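Local structure of beta sliding clamp (Bartonella birtlesii LL-WM9, 6PTR) at residues 9-14 with 41-46; 136-141 with 199-204; 179-184 with 192-197. The protein probably encircles DNA as a ring-shaped head-to-tail homodimer, tethering DNA polymerases and other proteins to it and so conferring processivity. All coordinates share one frame; numbering follows the deposited sequence.

Contact 1: residues 9-14 with 41-46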
loop_
_atom_site.group_PDB
_atom_site.type_symbol
_atom_site.label_atom_id
_atom_site.label_comp_id
_atom_site.label_asym_id
_atom_site.label_seq_id
_atom_site.Cartn_x
_atom_site.Cartn_y
_atom_site.Cartn_z
ATOM N N MET C 9 17.488 29.231 18.599
ATOM C CA MET C 9 17.439 27.918 19.223
ATOM C C MET C 9 18.688 27.090 18.954
ATOM O O MET C 9 19.239 27.095 17.850
ATOM C CB MET C 9 16.217 27.175 18.690
ATOM C CG MET C 9 15.852 25.913 19.433
ATOM S SD MET C 9 14.409 25.168 18.625
ATOM C CE MET C 9 15.219 24.468 17.174
ATOM N N ARG C 10 19.107 26.338 19.969
ATOM C CA ARG C 10 20.083 25.269 19.786
ATOM C C ARG C 10 19.740 24.153 20.761
ATOM O O ARG C 10 19.793 24.353 21.976
ATOM C CB ARG C 10 21.509 25.770 20.017
ATOM C CG ARG C 10 22.520 24.694 19.723
ATOM C CD ARG C 10 23.929 25.219 19.631
ATOM N NE ARG C 10 24.865 24.102 19.596
ATOM C CZ ARG C 10 25.280 23.512 18.478
ATOM N NH1 ARG C 10 24.854 23.952 17.302
ATOM N NH2 ARG C 10 26.122 22.488 18.536
ATOM N N ILE C 11 19.375 22.982 20.245
ATOM C CA ILE C 11 19.011 21.855 21.099
ATOM C C ILE C 11 19.648 20.590 20.553
ATOM O O ILE C 11 19.821 20.436 19.343
ATOM C CB ILE C 11 17.484 21.673 21.206
ATOM C CG1 ILE C 11 16.868 21.546 19.814
ATOM C CG2 ILE C 11 16.887 22.845 21.973
ATOM C CD1 ILE C 11 15.320 21.307 19.821
ATOM N N THR C 12 20.019 19.693 21.462
ATOM C CA THR C 12 20.488 18.359 21.100
ATOM C C THR C 12 19.467 17.366 21.631
ATOM O O THR C 12 19.206 17.347 22.833
ATOM C CB THR C 12 21.871 18.081 21.700
ATOM O OG1 THR C 12 22.817 19.021 21.182
ATOM C CG2 THR C 12 22.338 16.654 21.369
ATOM N N VAL C 13 18.882 16.555 20.747
ATOM C CA VAL C 13 17.810 15.660 21.161
ATOM C C VAL C 13 18.152 14.230 20.776
ATOM O O VAL C 13 18.945 13.977 19.870
ATOM C CB VAL C 13 16.472 16.067 20.538
ATOM C CG1 VAL C 13 16.116 17.469 21.001
ATOM C CG2 VAL C 13 16.581 15.989 19.023
ATOM N N ASP C 14 17.541 13.286 21.493
ATOM C CA ASP C 14 17.648 11.887 21.120
ATOM C C ASP C 14 16.819 11.663 19.865
ATOM O O ASP C 14 15.663 12.086 19.794
ATOM C CB ASP C 14 17.167 11.000 22.271
ATOM C CG ASP C 14 17.181 9.522 21.924
ATOM O OD1 ASP C 14 18.278 8.928 21.846
ATOM O OD2 ASP C 14 16.085 8.948 21.744
ATOM N N VAL C 41 5.705 22.363 11.346
ATOM C CA VAL C 41 5.588 22.086 12.774
ATOM C C VAL C 41 6.359 23.163 13.523
ATOM O O VAL C 41 7.467 23.549 13.126
ATOM C CB VAL C 41 6.107 20.681 13.137
ATOM C CG1 VAL C 41 7.526 20.482 12.633
ATOM C CG2 VAL C 41 6.081 20.487 14.666
ATOM N N LEU C 42 5.751 23.687 14.584
ATOM C CA LEU C 42 6.429 24.633 15.460
ATOM C C LEU C 42 7.264 23.861 16.465
ATOM O O LEU C 42 6.768 22.934 17.107
ATOM C CB LEU C 42 5.424 25.515 16.200
ATOM C CG LEU C 42 5.998 26.368 17.351
ATOM C CD1 LEU C 42 7.016 27.393 16.819
ATOM C CD2 LEU C 42 4.888 27.045 18.098
ATOM N N ILE C 43 8.533 24.244 16.596
ATOM C CA ILE C 43 9.438 23.676 17.592
ATOM C C ILE C 43 9.740 24.786 18.568
ATOM O O ILE C 43 10.244 25.834 18.157
ATOM C CB ILE C 43 10.744 23.162 16.964
ATOM C CG1 ILE C 43 10.464 22.166 15.845
ATOM C CG2 ILE C 43 11.643 22.520 18.060
ATOM C CD1 ILE C 43 11.736 21.662 15.187
ATOM N N ASP C 44 9.439 24.579 19.854
ATOM C CA ASP C 44 9.603 25.640 20.850
ATOM C C ASP C 44 10.379 25.064 22.018
ATOM O O ASP C 44 9.874 24.184 22.721
ATOM C CB ASP C 44 8.243 26.185 21.308
ATOM C CG ASP C 44 8.314 27.624 21.783
ATOM O OD1 ASP C 44 9.364 28.033 22.318
ATOM O OD2 ASP C 44 7.310 28.354 21.639
ATOM N N ALA C 45 11.601 25.567 22.234
ATOM C CA ALA C 45 12.512 25.044 23.241
ATOM C C ALA C 45 12.717 26.086 24.334
ATOM O O ALA C 45 13.247 27.169 24.075
ATOM C CB ALA C 45 13.847 24.672 22.602
ATOM N N GLU C 46 12.290 25.768 25.550
ATOM C CA GLU C 46 12.452 26.703 26.658
ATOM C C GLU C 46 12.340 25.909 27.947
ATOM O O GLU C 46 11.602 24.925 28.004
ATOM C CB GLU C 46 11.375 27.798 26.600
ATOM C CG GLU C 46 11.734 29.099 27.230
ATOM C CD GLU C 46 10.572 30.060 27.162
ATOM O OE1 GLU C 46 10.640 31.127 27.804
ATOM O OE2 GLU C 46 9.585 29.730 26.469
#
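The backbones of Met9 and Ala45 come no closer than 7.0 Å between their CA atoms, a separation too wide for strand pairing, and the contact is made by side chains alone. Four apolar residues, all buried, bridge the gap: Met9 and Ile11 from one segment, Ile43 and Ala45 from the other, each with its CB directed at the opposing backbone. Met9 reaches across because CG stands anti to the backbone N (chi1 -168°) and the chain stays extended at chi2 (-179°), which carries SD to within 3.9 Å of Ile43 CG2. The bend at chi3 (76°) then leaves CE of Met9 4.2 Å from that same methyl. The two side chains cross at about a right angle. One bond nearer the backbone, CG of Met9 sits 4.0 Å from CB of Ala45. That CB is shared with the branch methyl of Ile11, whose CG2 makes the tightest approach, 3.6 Å from Ala45 CB. CD1 of Ile11, at the end of the other branch, is a looser neighbour of Ile43 CG2 at 4.3 Å. Val50 and Ile69 extend the same apolar cluster, and Ile75 touches Met9. Strand 10-14 is hydrogen-bonded to strand 94-99, whereas strand 40-46 lies between strands 71-78 and 49-55 in a different sheet; a backbone hydrogen bond between Arg10 and Lys71 links the two sheets locally. This is the interior of the N-terminal clamp domain, where side chains from two antiparallel sheets pack against each other as in the other domains of the DNA clamp fold.

Contact 2: residues 136-141 with 199-204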
loop_
_atom_site.group_PDB
_atom_site.type_symbol
_atom_site.label_atom_id
_atom_site.label_comp_id
_atom_site.label_asym_id
_atom_site.label_seq_id
_atom_site.Cartn_x
_atom_site.Cartn_y
_atom_site.Cartn_z
ATOM N N CYS C 136 -16.552 22.838 31.378
ATOM C CA CYS C 136 -16.703 21.466 31.841
ATOM C C CYS C 136 -15.338 20.801 31.804
ATOM O O CYS C 136 -14.610 20.943 30.820
ATOM C CB CYS C 136 -17.702 20.699 30.965
ATOM S SG CYS C 136 -17.933 18.949 31.384
ATOM N N ARG C 137 -14.996 20.079 32.868
ATOM C CA ARG C 137 -13.700 19.421 32.972
ATOM C C ARG C 137 -13.884 18.138 33.765
ATOM O O ARG C 137 -14.438 18.168 34.866
ATOM C CB ARG C 137 -12.682 20.342 33.653
ATOM C CG ARG C 137 -11.287 19.732 33.912
ATOM C CD ARG C 137 -10.324 20.817 34.376
ATOM N NE ARG C 137 -8.954 20.339 34.531
ATOM C CZ ARG C 137 -8.495 19.744 35.628
ATOM N NH1 ARG C 137 -9.305 19.548 36.659
ATOM N NH2 ARG C 137 -7.230 19.342 35.689
ATOM N N PHE C 138 -13.454 17.015 33.201
ATOM C CA PHE C 138 -13.590 15.729 33.874
ATOM C C PHE C 138 -12.517 14.795 33.331
ATOM O O PHE C 138 -11.757 15.154 32.429
ATOM C CB PHE C 138 -15.002 15.145 33.700
ATOM C CG PHE C 138 -15.397 14.876 32.272
ATOM C CD1 PHE C 138 -15.856 15.901 31.456
ATOM C CD2 PHE C 138 -15.361 13.592 31.759
ATOM C CE1 PHE C 138 -16.241 15.651 30.149
ATOM C CE2 PHE C 138 -15.746 13.339 30.448
ATOM C CZ PHE C 138 -16.190 14.366 29.646
ATOM N N PHE C 139 -12.440 13.598 33.910
ATOM C CA PHE C 139 -11.412 12.633 33.541
ATOM C C PHE C 139 -12.052 11.304 33.169
ATOM O O PHE C 139 -13.051 10.901 33.768
ATOM C CB PHE C 139 -10.424 12.402 34.691
ATOM C CG PHE C 139 -9.654 13.630 35.092
ATOM C CD1 PHE C 139 -10.212 14.575 35.938
ATOM C CD2 PHE C 139 -8.362 13.837 34.619
ATOM C CE1 PHE C 139 -9.500 15.715 36.292
ATOM C CE2 PHE C 139 -7.638 14.968 34.994
ATOM C CZ PHE C 139 -8.214 15.904 35.816
ATOM N N LEU C 140 -11.473 10.635 32.172
ATOM C CA LEU C 140 -11.771 9.245 31.831
ATOM C C LEU C 140 -10.450 8.514 31.678
ATOM O O LEU C 140 -9.464 9.111 31.258
ATOM C CB LEU C 140 -12.528 9.096 30.510
ATOM C CG LEU C 140 -13.976 9.501 30.335
ATOM C CD1 LEU C 140 -14.396 9.186 28.891
ATOM C CD2 LEU C 140 -14.815 8.728 31.316
ATOM N N SER C 141 -10.429 7.220 31.977
ATOM C CA SER C 141 -9.230 6.471 31.642
ATOM C C SER C 141 -9.060 6.446 30.134
ATOM O O SER C 141 -10.038 6.455 29.372
ATOM C CB SER C 141 -9.275 5.044 32.202
ATOM O OG SER C 141 -10.213 4.239 31.508
ATOM N N SER C 199 -17.624 11.773 37.412
ATOM C CA SER C 199 -17.982 12.999 38.110
ATOM C C SER C 199 -17.560 14.207 37.278
ATOM O O SER C 199 -16.615 14.146 36.484
ATOM C CB SER C 199 -17.329 13.036 39.493
ATOM O OG SER C 199 -16.017 12.517 39.438
ATOM N N GLY C 200 -18.308 15.300 37.426
ATOM C CA GLY C 200 -17.979 16.550 36.773
ATOM C C GLY C 200 -18.676 16.822 35.456
ATOM O O GLY C 200 -18.375 17.843 34.823
ATOM N N VAL C 201 -19.590 15.951 35.020
ATOM C CA VAL C 201 -20.270 16.087 33.734
ATOM C C VAL C 201 -21.726 16.501 33.892
ATOM O O VAL C 201 -22.472 16.512 32.907
ATOM C CB VAL C 201 -20.171 14.794 32.911
ATOM C CG1 VAL C 201 -18.727 14.413 32.700
ATOM C CG2 VAL C 201 -20.894 13.683 33.614
ATOM N N ASP C 202 -22.171 16.802 35.107
ATOM C CA ASP C 202 -23.489 17.401 35.247
ATOM C C ASP C 202 -23.497 18.738 34.514
ATOM O O ASP C 202 -22.576 19.550 34.667
ATOM C CB ASP C 202 -23.848 17.585 36.725
ATOM N N GLY C 203 -24.519 18.950 33.688
ATOM C CA GLY C 203 -24.614 20.159 32.897
ATOM C C GLY C 203 -23.784 20.179 31.629
ATOM O O GLY C 203 -23.819 21.186 30.909
ATOM N N MET C 204 -23.036 19.116 31.337
ATOM C CA MET C 204 -22.211 19.084 30.136
ATOM C C MET C 204 -23.088 19.248 28.903
ATOM O O MET C 204 -24.087 18.527 28.767
ATOM C CB MET C 204 -21.449 17.767 30.024
ATOM C CG MET C 204 -20.465 17.762 28.871
ATOM S SD MET C 204 -19.824 16.131 28.516
ATOM C CE MET C 204 -21.022 15.572 27.295
HETATM O O HOH W 1 -16.981 19.954 35.214
HETATM O O HOH W 2 -13.970 13.134 36.551
#
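Phe138 holds CG between its backbone N and carbonyl carbon (chi1 61°), while Val201 sets CG1 anti to its own carbonyl carbon; together these rotations seat the methyl over the face of the ring. The evidence for a CH-pi contact is direct: Val201 CG1 is 3.4 Å from the centroid of the Phe138 ring and 14° off its normal. Met204 approaches the same ring differently, its SD lying 4.0 Å from Phe138 CE1 in an oblique Met-aromatic contact. Further back along that chain, Met204 CG packs against Cys136 SG at 3.8 Å. Phe170 and Ile172 of strand 167-173 continue this apolar layer. Elsewhere two waters bridge the backbones, each accepting from a strand N-H and donating to a loop carbonyl. Water 1 joins Arg137 N to Gly200 O, which it meets at 2.6 Å. Water 2 joins Phe139 N to Ser199 O, at 2.8 Å from the latter. Gly200 has a positive phi (96°), and a CB there would point at the strand, tight against Arg137 O. A type II turn from Val201 to Met204, closed by Met204 N bonding to Val201 O, brings Met204 back toward the strand. The chemistry implies a loop anchored to the edge strand of its sheet by buried apolar and sulfur contacts among Cys136, Phe138, Val201 and Met204 on one side and by the two bridging waters on the other, in place of direct strand pairing.

Contact 3: residues 179-184 with 192-197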
loop_
_atom_site.group_PDB
_atom_site.type_symbol
_atom_site.label_atom_id
_atom_site.label_comp_id
_atom_site.label_asym_id
_atom_site.label_seq_id
_atom_site.Cartn_x
_atom_site.Cartn_y
_atom_site.Cartn_z
ATOM N N LYS C 179 -25.613 8.816 32.397
ATOM C CA LYS C 179 -24.789 8.132 31.418
ATOM C C LYS C 179 -24.048 9.157 30.576
ATOM O O LYS C 179 -24.581 10.231 30.290
ATOM C CB LYS C 179 -25.633 7.237 30.504
ATOM C CG LYS C 179 -26.291 6.072 31.225
ATOM C CD LYS C 179 -26.863 5.072 30.220
ATOM C CE LYS C 179 -27.441 3.851 30.910
ATOM N NZ LYS C 179 -28.906 3.980 31.138
ATOM N N LEU C 180 -22.815 8.831 30.206
ATOM C CA LEU C 180 -22.111 9.513 29.129
ATOM C C LEU C 180 -22.246 8.645 27.895
ATOM O O LEU C 180 -21.946 7.451 27.948
ATOM C CB LEU C 180 -20.634 9.718 29.465
ATOM C CG LEU C 180 -19.731 10.163 28.307
ATOM C CD1 LEU C 180 -20.079 11.570 27.823
ATOM C CD2 LEU C 180 -18.266 10.089 28.767
ATOM N N ARG C 181 -22.734 9.234 26.800
ATOM C CA ARG C 181 -23.064 8.479 25.604
ATOM C C ARG C 181 -22.365 9.081 24.401
ATOM O O ARG C 181 -22.208 10.303 24.300
ATOM C CB ARG C 181 -24.594 8.448 25.371
ATOM C CG ARG C 181 -25.030 7.782 24.074
ATOM C CD ARG C 181 -26.575 7.707 24.067
ATOM N NE ARG C 181 -27.114 6.671 24.961
ATOM C CZ ARG C 181 -28.407 6.505 25.212
ATOM N NH1 ARG C 181 -29.303 7.325 24.663
ATOM N NH2 ARG C 181 -28.811 5.528 26.016
ATOM N N LEU C 182 -21.931 8.216 23.497
ATOM C CA LEU C 182 -21.429 8.618 22.195
ATOM C C LEU C 182 -22.283 7.940 21.150
ATOM O O LEU C 182 -22.535 6.740 21.266
ATOM C CB LEU C 182 -19.970 8.202 21.970
ATOM C CG LEU C 182 -18.880 8.972 22.721
ATOM C CD1 LEU C 182 -18.978 8.771 24.203
ATOM C CD2 LEU C 182 -17.526 8.498 22.212
ATOM N N VAL C 183 -22.719 8.715 20.151
ATOM C CA VAL C 183 -23.482 8.213 19.008
ATOM C C VAL C 183 -22.817 8.689 17.727
ATOM O O VAL C 183 -22.417 9.858 17.603
ATOM C CB VAL C 183 -24.959 8.658 19.053
ATOM C CG1 VAL C 183 -25.679 8.269 17.735
ATOM C CG2 VAL C 183 -25.683 8.021 20.239
ATOM N N ALA C 184 -22.731 7.792 16.742
ATOM C CA ALA C 184 -22.312 8.183 15.407
ATOM C C ALA C 184 -23.227 7.515 14.395
ATOM O O ALA C 184 -23.678 6.384 14.589
ATOM C CB ALA C 184 -20.852 7.775 15.105
ATOM N N GLN C 192 -24.201 3.296 19.074
ATOM C CA GLN C 192 -24.482 3.948 20.345
ATOM C C GLN C 192 -23.752 3.210 21.448
ATOM O O GLN C 192 -23.918 1.995 21.593
ATOM C CB GLN C 192 -25.989 3.946 20.646
ATOM C CG GLN C 192 -26.309 4.546 22.005
ATOM C CD GLN C 192 -27.798 4.492 22.334
ATOM O OE1 GLN C 192 -28.557 5.348 21.917
ATOM N NE2 GLN C 192 -28.208 3.489 23.097
ATOM N N VAL C 193 -22.955 3.936 22.238
ATOM C CA VAL C 193 -22.293 3.343 23.402
ATOM C C VAL C 193 -22.516 4.235 24.613
ATOM O O VAL C 193 -22.431 5.465 24.510
ATOM C CB VAL C 193 -20.787 3.108 23.145
ATOM C CG1 VAL C 193 -20.051 4.412 22.759
ATOM C CG2 VAL C 193 -20.148 2.403 24.354
ATOM N N ASP C 194 -22.794 3.605 25.755
ATOM C CA ASP C 194 -23.031 4.254 27.040
ATOM C C ASP C 194 -21.981 3.823 28.052
ATOM O O ASP C 194 -21.474 2.699 27.994
ATOM C CB ASP C 194 -24.404 3.877 27.633
ATOM C CG ASP C 194 -25.561 4.456 26.855
ATOM O OD1 ASP C 194 -25.364 5.471 26.172
ATOM O OD2 ASP C 194 -26.671 3.900 26.928
ATOM N N MET C 195 -21.691 4.721 28.993
ATOM C CA MET C 195 -21.049 4.343 30.250
ATOM C C MET C 195 -21.653 5.167 31.372
ATOM O O MET C 195 -22.270 6.212 31.141
ATOM C CB MET C 195 -19.536 4.563 30.218
ATOM C CG MET C 195 -19.162 6.015 30.146
ATOM S SD MET C 195 -17.372 6.267 30.181
ATOM C CE MET C 195 -17.039 6.048 31.932
ATOM N N GLU C 196 -21.479 4.677 32.605
ATOM C CA GLU C 196 -21.803 5.486 33.764
ATOM C C GLU C 196 -20.962 6.750 33.719
ATOM O O GLU C 196 -19.744 6.689 33.535
ATOM C CB GLU C 196 -21.536 4.705 35.051
ATOM C CG GLU C 196 -21.860 5.492 36.306
ATOM C CD GLU C 196 -21.964 4.611 37.545
ATOM O OE1 GLU C 196 -22.446 3.463 37.428
ATOM O OE2 GLU C 196 -21.562 5.074 38.633
ATOM N N ALA C 197 -21.612 7.893 33.871
ATOM C CA ALA C 197 -20.922 9.158 33.666
ATOM C C ALA C 197 -19.938 9.419 34.803
ATOM O O ALA C 197 -20.298 9.269 35.978
ATOM C CB ALA C 197 -21.914 10.303 33.580
#
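Arg181 NH2 donates to Asp194 OD2 over 2.8 Å at an N-H...O angle of 168°, meeting the syn lone pair of that oxygen within the guanidinium plane. The second limb of this salt bridge, Arg181 NE to Asp194 OD1, is modelled at 2.4 Å, so short that its exact length is doubtful. Guanidinium and carboxylate planes differ by 18°, the nearly coplanar fit of a two-pronged pair, and the bend at chi3 of Arg181 swings its head alongside the aspartate. Gln192 lies over one face of the guanidinium with its amide plane only 6° from it, OE1 being 3.3 Å above the Arg181 plane. NH1 is hydrogen-bonded to Tyr259 OH, so NE, NH1 and NH2 each have a partner. CD of Lys179 passes 3.5 Å from Asp194 OD2, while its NZ makes a salt bridge with Asp175. The backbones give the register: Leu180 N to Met195 O is 2.8 Å and Met195 N to Leu180 O 2.9 Å, while Leu182 and Val193 exchange a reciprocal pair of bonds. Leu180 CB lies 4.0 Å from Met195 CG, and Leu182 CB 3.9 Å from Val193 CG1. The antiparallel hairpin lies in the central clamp domain, with Arg181, Asp194, Gln192 and Val183 on one face and helix 142-152 packed on the other; in this fold sheets form the outside of the ring and helices line its hole.

In the fold
From the N terminus, contact 1 closes first: strand 10-14 leads into helix 15-26, and strand 40-46 returns to pack on segment 9-14 within the N-terminal domain. Contact 2 opens later, at strand 136-141, and its loop runs to residues 199-204. Contact 3 falls within that span, closing a short hairpin between 179-184 and 192-197, so these two nest and nothing crosses. They also touch, Leu140 CD2 lying 3.5 Å from Met195 CE. Contacts 1 and 2 have centres about 34 Å apart, yet strands 40-46 and 136-141 belong to one eight-stranded sheet joining the N-terminal and central domains. Contact 3 belongs to another, which reaches strand 372-376 of the C-terminal domain.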